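Local coordinates for protein probable ribosomal RNA small subunit methyltransferase (Thermus thermophilus, PDB 3DMH) that methylates 16S ribosomal RNA at the N2 atom of a guanine base in the small subunit, taking the methyl group from S-adenosylmethionine, at residues 189-194 with 198-203; 117-122 with 181-186. All coordinates share one frame; numbering follows the deposited sequence.

Along the chain the two contacts come in series: contact 2 closes at residues 181-186 just before contact 1 opens at 189-194, and their centres lie about 22 Å apart. Contact 2 rests the connecting loop on helix 115-128, which belongs with the seven-stranded sheet that includes strand 102-108. Contact 1 is the hairpin of strands 187-193 and 196-202, packed on helices 214-227, 248-253 and 265-277 of the second half. Both seven-stranded sheets of the chain have strand order 3-2-1-4-5-7-6, so the chain joins two methyltransferase-like halves, the second of which binds the cofactor. W186 and L203 bring the contacts together, with W186 CE2 lying 3.4 Å from L203 CD2.

Contact 1: 189-194 with 198-203; sequences FSARIL and YTFHHL
One face of the F189 ring receives F200 CB, which sits 4.1 Å from the ring centroid and 28° off its normal, a CH-pi contact. At the edge of the same ring, H202 CD2 comes to 3.9 Å from F189 CE2, each ring meeting the other near its own plane. The F200 ring, inclined 31° to that of F189, makes an oblique pair with it and takes I193 CD1 in plane at its far edge, 3.7 Å from F200 CZ; A191 CB also lies at the edge of this ring, near its plane. Around Y198, I193 O and a water occupy the edge of the ring. That water donates to I193 O and also hydrogen-bonds Y198 OH, bridging strand backbone and phenol.

These side chains hang from a two-stranded antiparallel hairpin. F189-F200 and A191-Y198 are hydrogen-bonded pairs, each closed by two backbone bonds, with the non-hydrogen-bonded pair S190-T199 between them at a CA-CA distance of 4.2 Å. The alternation puts F189, A191, Y198 and F200 on one face, where V212 and helix 248-253 add cover, and S190 and T199 on the other. With chi1 at 72°, F189 CG stands between its backbone N and carbonyl carbon, a torsion that brings the ring under F200 CB. H202 NE2 is bonded to the backbone N of G210, and H202 ND1 donates to L203 O, so both ring nitrogens hold the imidazole beside F189.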
ATOM      1  N   PHE A 189     -17.956   8.093   2.682  1.00 21.11           N
ATOM      2  CA  PHE A 189     -18.893   7.663   3.714  1.00 20.54           C
ATOM      3  C   PHE A 189     -18.711   8.538   4.952  1.00 20.39           C
ATOM      4  O   PHE A 189     -17.646   9.094   5.174  1.00 19.67           O
ATOM      5  CB  PHE A 189     -18.703   6.178   4.041  1.00 20.51           C
ATOM      6  CG  PHE A 189     -17.435   5.882   4.802  1.00 19.55           C
ATOM      7  CD1 PHE A 189     -17.453   5.868   6.195  1.00 20.91           C
ATOM      8  CD2 PHE A 189     -16.230   5.636   4.136  1.00 21.22           C
ATOM      9  CE1 PHE A 189     -16.302   5.606   6.923  1.00 20.72           C
ATOM     10  CE2 PHE A 189     -15.077   5.359   4.854  1.00 22.23           C
ATOM     11  CZ  PHE A 189     -15.100   5.350   6.246  1.00 21.88           C
ATOM     12  N   SER A 190     -19.764   8.684   5.752  1.00 20.39           N
ATOM     13  CA  SER A 190     -19.644   9.488   6.958  1.00 21.16           C
ATOM     14  C   SER A 190     -19.604   8.610   8.207  1.00 21.23           C
ATOM     15  O   SER A 190     -20.166   7.515   8.220  1.00 21.75           O
ATOM     16  CB  SER A 190     -20.767  10.522   7.040  1.00 21.63           C
ATOM     17  OG  SER A 190     -21.908   9.987   7.684  1.00 23.41           O
ATOM     18  N   ALA A 191     -18.930   9.098   9.243  1.00 21.18           N
ATOM     19  CA  ALA A 191     -18.830   8.399  10.515  1.00 22.01           C
ATOM     20  C   ALA A 191     -18.769   9.409  11.657  1.00 22.26           C
ATOM     21  O   ALA A 191     -18.221  10.505  11.497  1.00 23.04           O
ATOM     22  CB  ALA A 191     -17.602   7.504  10.543  1.00 22.46           C
ATOM     23  N   ARG A 192     -19.321   9.039  12.807  1.00 22.21           N
ATOM     24  CA  ARG A 192     -19.202   9.870  13.988  1.00 22.72           C
ATOM     25  C   ARG A 192     -18.137   9.270  14.888  1.00 23.73           C
ATOM     26  O   ARG A 192     -18.214   8.096  15.254  1.00 24.82           O
ATOM     27  CB  ARG A 192     -20.544   9.986  14.716  1.00 21.74           C
ATOM     28  CG  ARG A 192     -20.557  11.045  15.802  1.00 22.84           C
ATOM     29  CD  ARG A 192     -21.957  11.149  16.405  1.00 22.68           C
ATOM     30  NE  ARG A 192     -22.061  12.151  17.469  1.00 24.63           N
ATOM     31  CZ  ARG A 192     -22.219  13.456  17.265  1.00 25.46           C
ATOM     32  NH1 ARG A 192     -22.277  13.937  16.027  1.00 27.65           N
ATOM     33  NH2 ARG A 192     -22.307  14.284  18.302  1.00 27.06           N
ATOM     34  N   ILE A 193     -17.114  10.066  15.185  1.00 23.89           N
ATOM     35  CA  ILE A 193     -15.990   9.617  15.988  1.00 23.75           C
ATOM     36  C   ILE A 193     -15.774  10.571  17.154  1.00 23.55           C
ATOM     37  O   ILE A 193     -15.581  11.774  16.958  1.00 23.05           O
ATOM     38  CB  ILE A 193     -14.686   9.482  15.132  1.00 23.62           C
ATOM     39  CG1 ILE A 193     -14.872   8.443  14.009  1.00 23.24           C
ATOM     40  CG2 ILE A 193     -13.501   9.119  16.016  1.00 25.33           C
ATOM     41  CD1 ILE A 193     -13.805   8.491  12.911  1.00 23.70           C
ATOM     42  N   LEU A 194     -15.825  10.022  18.366  1.00 24.58           N
ATOM     43  CA  LEU A 194     -15.635  10.790  19.599  1.00 25.28           C
ATOM     44  C   LEU A 194     -16.448  12.091  19.616  1.00 24.96           C
ATOM     45  O   LEU A 194     -15.931  13.156  19.956  1.00 25.09           O
ATOM     46  CB  LEU A 194     -14.137  11.074  19.841  1.00 25.81           C
ATOM     47  CG  LEU A 194     -13.126   9.924  19.897  1.00 27.29           C
ATOM     48  CD1 LEU A 194     -11.698  10.466  19.882  1.00 27.88           C
ATOM     49  CD2 LEU A 194     -13.352   9.043  21.112  1.00 29.84           C
ATOM     50  N   TYR A 198     -17.336  13.071  10.630  1.00 22.23           N
ATOM     51  CA  TYR A 198     -16.318  13.050   9.572  1.00 21.72           C
ATOM     52  C   TYR A 198     -16.889  12.433   8.307  1.00 21.99           C
ATOM     53  O   TYR A 198     -17.682  11.492   8.370  1.00 22.67           O
ATOM     54  CB  TYR A 198     -15.079  12.257  10.016  1.00 21.62           C
ATOM     55  CG  TYR A 198     -14.428  12.822  11.254  1.00 20.75           C
ATOM     56  CD1 TYR A 198     -13.434  13.798  11.166  1.00 22.22           C
ATOM     57  CD2 TYR A 198     -14.843  12.417  12.521  1.00 21.44           C
ATOM     58  CE1 TYR A 198     -12.854  14.333  12.309  1.00 21.63           C
ATOM     59  CE2 TYR A 198     -14.276  12.950  13.662  1.00 20.44           C
ATOM     60  CZ  TYR A 198     -13.290  13.909  13.554  1.00 21.79           C
ATOM     61  OH  TYR A 198     -12.734  14.430  14.699  1.00 22.20           O
ATOM     62  N   THR A 199     -16.487  12.964   7.153  1.00 20.75           N
ATOM     63  CA  THR A 199     -16.775  12.315   5.885  1.00 20.51           C
ATOM     64  C   THR A 199     -15.457  11.899   5.274  1.00 20.11           C
ATOM     65  O   THR A 199     -14.669  12.746   4.850  1.00 20.83           O
ATOM     66  CB  THR A 199     -17.534  13.228   4.913  1.00 20.63           C
ATOM     67  OG1 THR A 199     -18.781  13.610   5.511  1.00 21.81           O
ATOM     68  CG2 THR A 199     -17.826  12.498   3.615  1.00 22.01           C
ATOM     69  N   PHE A 200     -15.239  10.594   5.234  1.00 18.98           N
ATOM     70  CA  PHE A 200     -14.037  10.044   4.615  1.00 19.12           C
ATOM     71  C   PHE A 200     -14.219   9.828   3.119  1.00 19.02           C
ATOM     72  O   PHE A 200     -15.318   9.538   2.637  1.00 19.96           O
ATOM     73  CB  PHE A 200     -13.610   8.759   5.314  1.00 19.60           C
ATOM     74  CG  PHE A 200     -13.263   8.951   6.760  1.00 18.61           C
ATOM     75  CD1 PHE A 200     -12.004   9.408   7.136  1.00 19.46           C
ATOM     76  CD2 PHE A 200     -14.205   8.704   7.752  1.00 19.29           C
ATOM     77  CE1 PHE A 200     -11.680   9.594   8.478  1.00 19.43           C
ATOM     78  CE2 PHE A 200     -13.902   8.893   9.098  1.00 19.61           C
ATOM     79  CZ  PHE A 200     -12.628   9.333   9.467  1.00 20.63           C
ATOM     80  N   HIS A 201     -13.117   9.973   2.387  1.00 18.80           N
ATOM     81  CA  HIS A 201     -13.110   9.859   0.936  1.00 18.29           C
ATOM     82  C   HIS A 201     -11.970   8.949   0.591  1.00 18.58           C
ATOM     83  O   HIS A 201     -10.879   9.088   1.137  1.00 18.51           O
ATOM     84  CB  HIS A 201     -12.856  11.210   0.290  1.00 18.93           C
ATOM     85  CG  HIS A 201     -14.033  12.126   0.350  1.00 19.07           C
ATOM     86  ND1 HIS A 201     -14.397  12.815   1.491  1.00 22.47           N
ATOM     87  CD2 HIS A 201     -14.959  12.438  -0.587  1.00 19.27           C
ATOM     88  CE1 HIS A 201     -15.482  13.528   1.243  1.00 21.60           C
ATOM     89  NE2 HIS A 201     -15.844  13.315  -0.008  1.00 23.39           N
ATOM     90  N   HIS A 202     -12.225   8.011  -0.301  1.00 18.45           N
ATOM     91  CA  HIS A 202     -11.149   7.116  -0.712  1.00 18.27           C
ATOM     92  C   HIS A 202     -11.308   6.512  -2.089  1.00 18.43           C
ATOM     93  O   HIS A 202     -12.419   6.371  -2.628  1.00 18.00           O
ATOM     94  CB  HIS A 202     -10.918   6.027   0.344  1.00 19.44           C
ATOM     95  CG  HIS A 202     -12.093   5.134   0.556  1.00 22.51           C
ATOM     96  ND1 HIS A 202     -12.456   4.160  -0.351  1.00 25.60           N
ATOM     97  CD2 HIS A 202     -12.992   5.067   1.566  1.00 25.60           C
ATOM     98  CE1 HIS A 202     -13.527   3.530   0.095  1.00 26.00           C
ATOM     99  NE2 HIS A 202     -13.875   4.062   1.253  1.00 27.38           N
ATOM    100  N   LEU A 203     -10.148   6.178  -2.654  1.00 17.78           N
ATOM    101  CA  LEU A 203     -10.044   5.447  -3.902  1.00 18.15           C
ATOM    102  C   LEU A 203     -10.116   3.942  -3.627  1.00 18.54           C
ATOM    103  O   LEU A 203     -10.147   3.518  -2.453  1.00 19.01           O
ATOM    104  CB  LEU A 203      -8.724   5.810  -4.600  1.00 17.57           C
ATOM    105  CG  LEU A 203      -8.626   7.244  -5.127  1.00 18.65           C
ATOM    106  CD1 LEU A 203      -7.153   7.577  -5.393  1.00 19.49           C
ATOM    107  CD2 LEU A 203      -9.419   7.405  -6.405  1.00 17.51           C
TER
HETATM  108  O   HOH W   1     -13.283  13.261  16.924  1.00 33.07           O

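Contact 2: 117-122 with 181-186; sequences YVQASL and PLPSLW
A120 and L185 make the close part of this contact: A120 CB, on helix 115-128, meets L185 CD2 at 3.7 Å. A single methyl branch does the touching on the loop side. In L185, chi1 (-62°) sets CG beside the backbone N, and chi2 (160°) then turns CD2, not CD1, to the helix, although the CB bond itself does not aim there. A120 is buried, and its methyl group is the helix atom that L185 meets. The same leucine also touches W95, in a loop of the first half.

Elsewhere the two segments meet more loosely. L182 sends CD2 over to the carbonyl of the helix, 4.2 Å from A120 O, and P183 offers its ring carbon CG to Q119 CG at 4.4 Å. Both residues extend their contact along the same helix, onto V123, with L182 also touching R127. The backbones remain well separated, the nearest pair of CA atoms, those of A120 and P183, being 6.6 Å apart. Only 148 Å² is buried in total, and the interaction across the segments is apolar. The looser side is the more open one: Q119, L182 and P183 are all partly exposed, whereas A120 is buried. The amide of Q119 turns to another partner, its NE2 donating to E151 OE2 on helix 145-156, so its polar end ties helix to helix while its CG brushes the proline.

The arrangement is an irregular, proline-containing linker laid against one helix: it follows strand 168-174, the sixth strand across the first sheet, and leads into strand 187-193 of the hairpin, joining the two methyltransferase-like halves.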
ATOM      1  N   TYR A 117     -10.366  -2.241  -7.292  1.00 20.42           N
ATOM      2  CA  TYR A 117      -9.005  -1.887  -7.683  1.00 19.70           C
ATOM      3  C   TYR A 117      -8.543  -2.690  -8.895  1.00 19.58           C
ATOM      4  O   TYR A 117      -7.918  -2.146  -9.821  1.00 18.94           O
ATOM      5  CB  TYR A 117      -8.044  -2.099  -6.518  1.00 19.83           C
ATOM      6  CG  TYR A 117      -6.708  -1.451  -6.759  1.00 19.60           C
ATOM      7  CD1 TYR A 117      -6.493  -0.120  -6.411  1.00 20.61           C
ATOM      8  CD2 TYR A 117      -5.665  -2.156  -7.361  1.00 21.52           C
ATOM      9  CE1 TYR A 117      -5.294   0.503  -6.639  1.00 19.59           C
ATOM     10  CE2 TYR A 117      -4.444  -1.540  -7.597  1.00 19.83           C
ATOM     11  CZ  TYR A 117      -4.258  -0.210  -7.215  1.00 18.76           C
ATOM     12  OH  TYR A 117      -3.061   0.418  -7.458  1.00 20.43           O
ATOM     13  N   VAL A 118      -8.871  -3.977  -8.899  1.00 19.15           N
ATOM     14  CA  VAL A 118      -8.526  -4.843 -10.025  1.00 19.58           C
ATOM     15  C   VAL A 118      -9.264  -4.349 -11.269  1.00 19.15           C
ATOM     16  O   VAL A 118      -8.676  -4.253 -12.349  1.00 19.47           O
ATOM     17  CB  VAL A 118      -8.829  -6.348  -9.757  1.00 18.87           C
ATOM     18  CG1 VAL A 118      -8.577  -7.187 -11.017  1.00 18.99           C
ATOM     19  CG2 VAL A 118      -8.007  -6.888  -8.585  1.00 20.40           C
ATOM     20  N   GLN A 119     -10.557  -4.026 -11.129  1.00 19.66           N
ATOM     21  CA  GLN A 119     -11.334  -3.613 -12.297  1.00 19.43           C
ATOM     22  C   GLN A 119     -10.788  -2.335 -12.921  1.00 19.20           C
ATOM     23  O   GLN A 119     -10.690  -2.224 -14.150  1.00 19.45           O
ATOM     24  CB  GLN A 119     -12.815  -3.419 -11.930  1.00 20.03           C
ATOM     25  CG  GLN A 119     -13.699  -3.079 -13.132  1.00 21.56           C
ATOM     26  CD  GLN A 119     -13.848  -4.240 -14.098  1.00 23.94           C
ATOM     27  OE1 GLN A 119     -13.652  -5.400 -13.725  1.00 26.02           O
ATOM     28  NE2 GLN A 119     -14.196  -3.935 -15.349  1.00 25.40           N
ATOM     29  N   ALA A 120     -10.429  -1.383 -12.061  1.00 18.69           N
ATOM     30  CA  ALA A 120      -9.850  -0.122 -12.505  1.00 19.21           C
ATOM     31  C   ALA A 120      -8.538  -0.392 -13.234  1.00 18.63           C
ATOM     32  O   ALA A 120      -8.233   0.253 -14.240  1.00 19.45           O
ATOM     33  CB  ALA A 120      -9.604   0.798 -11.313  1.00 18.42           C
ATOM     34  N   SER A 121      -7.772  -1.352 -12.717  1.00 19.44           N
ATOM     35  CA  SER A 121      -6.503  -1.763 -13.344  1.00 19.44           C
ATOM     36  C   SER A 121      -6.706  -2.418 -14.709  1.00 19.55           C
ATOM     37  O   SER A 121      -5.948  -2.150 -15.653  1.00 18.76           O
ATOM     38  CB  SER A 121      -5.710  -2.697 -12.426  1.00 20.11           C
ATOM     39  OG  SER A 121      -5.291  -1.991 -11.256  1.00 20.34           O
ATOM     40  N   LEU A 122      -7.737  -3.260 -14.807  1.00 19.71           N
ATOM     41  CA  LEU A 122      -8.087  -3.905 -16.078  1.00 19.51           C
ATOM     42  C   LEU A 122      -8.487  -2.877 -17.127  1.00 19.97           C
ATOM     43  O   LEU A 122      -8.037  -2.946 -18.271  1.00 19.49           O
ATOM     44  CB  LEU A 122      -9.213  -4.925 -15.876  1.00 20.43           C
ATOM     45  CG  LEU A 122      -8.812  -6.207 -15.129  1.00 19.83           C
ATOM     46  CD1 LEU A 122     -10.037  -7.073 -14.829  1.00 22.52           C
ATOM     47  CD2 LEU A 122      -7.758  -6.994 -15.909  1.00 21.61           C
ATOM     48  N   PRO A 181     -14.847   3.915 -20.832  1.00 31.66           N
ATOM     49  CA  PRO A 181     -14.349   4.907 -19.889  1.00 31.48           C
ATOM     50  C   PRO A 181     -13.933   4.224 -18.578  1.00 31.39           C
ATOM     51  O   PRO A 181     -14.359   3.090 -18.293  1.00 30.29           O
ATOM     52  CB  PRO A 181     -15.561   5.824 -19.664  1.00 31.86           C
ATOM     53  CG  PRO A 181     -16.447   5.589 -20.865  1.00 31.44           C
ATOM     54  CD  PRO A 181     -16.274   4.140 -21.157  1.00 31.45           C
ATOM     55  N   LEU A 182     -13.073   4.889 -17.810  1.00 31.89           N
ATOM     56  CA  LEU A 182     -12.750   4.401 -16.474  1.00 32.56           C
ATOM     57  C   LEU A 182     -14.025   4.348 -15.642  1.00 32.92           C
ATOM     58  O   LEU A 182     -14.891   5.217 -15.792  1.00 32.85           O
ATOM     59  CB  LEU A 182     -11.739   5.314 -15.785  1.00 32.83           C
ATOM     60  CG  LEU A 182     -10.278   5.234 -16.235  1.00 33.58           C
ATOM     61  CD1 LEU A 182      -9.476   6.373 -15.622  1.00 33.43           C
ATOM     62  CD2 LEU A 182      -9.678   3.867 -15.885  1.00 32.51           C
ATOM     63  N   PRO A 183     -14.135   3.350 -14.753  1.00 32.76           N
ATOM     64  CA  PRO A 183     -15.261   3.349 -13.818  1.00 32.90           C
ATOM     65  C   PRO A 183     -15.107   4.499 -12.821  1.00 32.75           C
ATOM     66  O   PRO A 183     -14.034   5.092 -12.720  1.00 32.50           O
ATOM     67  CB  PRO A 183     -15.142   1.999 -13.104  1.00 32.78           C
ATOM     68  CG  PRO A 183     -14.049   1.238 -13.810  1.00 33.70           C
ATOM     69  CD  PRO A 183     -13.206   2.229 -14.521  1.00 33.24           C
ATOM     70  N   SER A 184     -16.197   4.846 -12.140  1.00 32.48           N
ATOM     71  CA  SER A 184     -16.156   5.812 -11.057  1.00 31.86           C
ATOM     72  C   SER A 184     -15.267   5.241  -9.970  1.00 30.79           C
ATOM     73  O   SER A 184     -15.402   4.073  -9.607  1.00 30.67           O
ATOM     74  CB  SER A 184     -17.567   6.045 -10.511  1.00 32.20           C
ATOM     75  OG  SER A 184     -17.602   7.211  -9.719  1.00 34.89           O
ATOM     76  N   LEU A 185     -14.352   6.062  -9.459  1.00 29.33           N
ATOM     77  CA  LEU A 185     -13.311   5.551  -8.569  1.00 28.49           C
ATOM     78  C   LEU A 185     -13.448   5.984  -7.120  1.00 27.82           C
ATOM     79  O   LEU A 185     -13.036   5.268  -6.207  1.00 28.78           O
ATOM     80  CB  LEU A 185     -11.946   5.976  -9.089  1.00 27.94           C
ATOM     81  CG  LEU A 185     -11.563   5.448 -10.467  1.00 28.80           C
ATOM     82  CD1 LEU A 185     -10.454   6.303 -11.051  1.00 29.59           C
ATOM     83  CD2 LEU A 185     -11.164   3.979 -10.393  1.00 28.63           C
ATOM     84  N   TRP A 186     -14.001   7.168  -6.909  1.00 26.97           N
ATOM     85  CA  TRP A 186     -14.080   7.707  -5.571  1.00 25.87           C
ATOM     86  C   TRP A 186     -15.333   7.275  -4.845  1.00 26.21           C
ATOM     87  O   TRP A 186     -16.431   7.273  -5.419  1.00 26.46           O
ATOM     88  CB  TRP A 186     -14.000   9.218  -5.609  1.00 25.56           C
ATOM     89  CG  TRP A 186     -12.625   9.750  -5.837  1.00 25.01           C
ATOM     90  CD1 TRP A 186     -12.089  10.149  -7.024  1.00 24.93           C
ATOM     91  CD2 TRP A 186     -11.606   9.959  -4.844  1.00 23.67           C
ATOM     92  NE1 TRP A 186     -10.796  10.592  -6.839  1.00 24.93           N
ATOM     93  CE2 TRP A 186     -10.479  10.488  -5.509  1.00 24.00           C
ATOM     94  CE3 TRP A 186     -11.541   9.749  -3.454  1.00 23.51           C
ATOM     95  CZ2 TRP A 186      -9.298  10.816  -4.838  1.00 24.94           C
ATOM     96  CZ3 TRP A 186     -10.363  10.069  -2.787  1.00 23.76           C
ATOM     97  CH2 TRP A 186      -9.260  10.596  -3.480  1.00 24.90           C
TER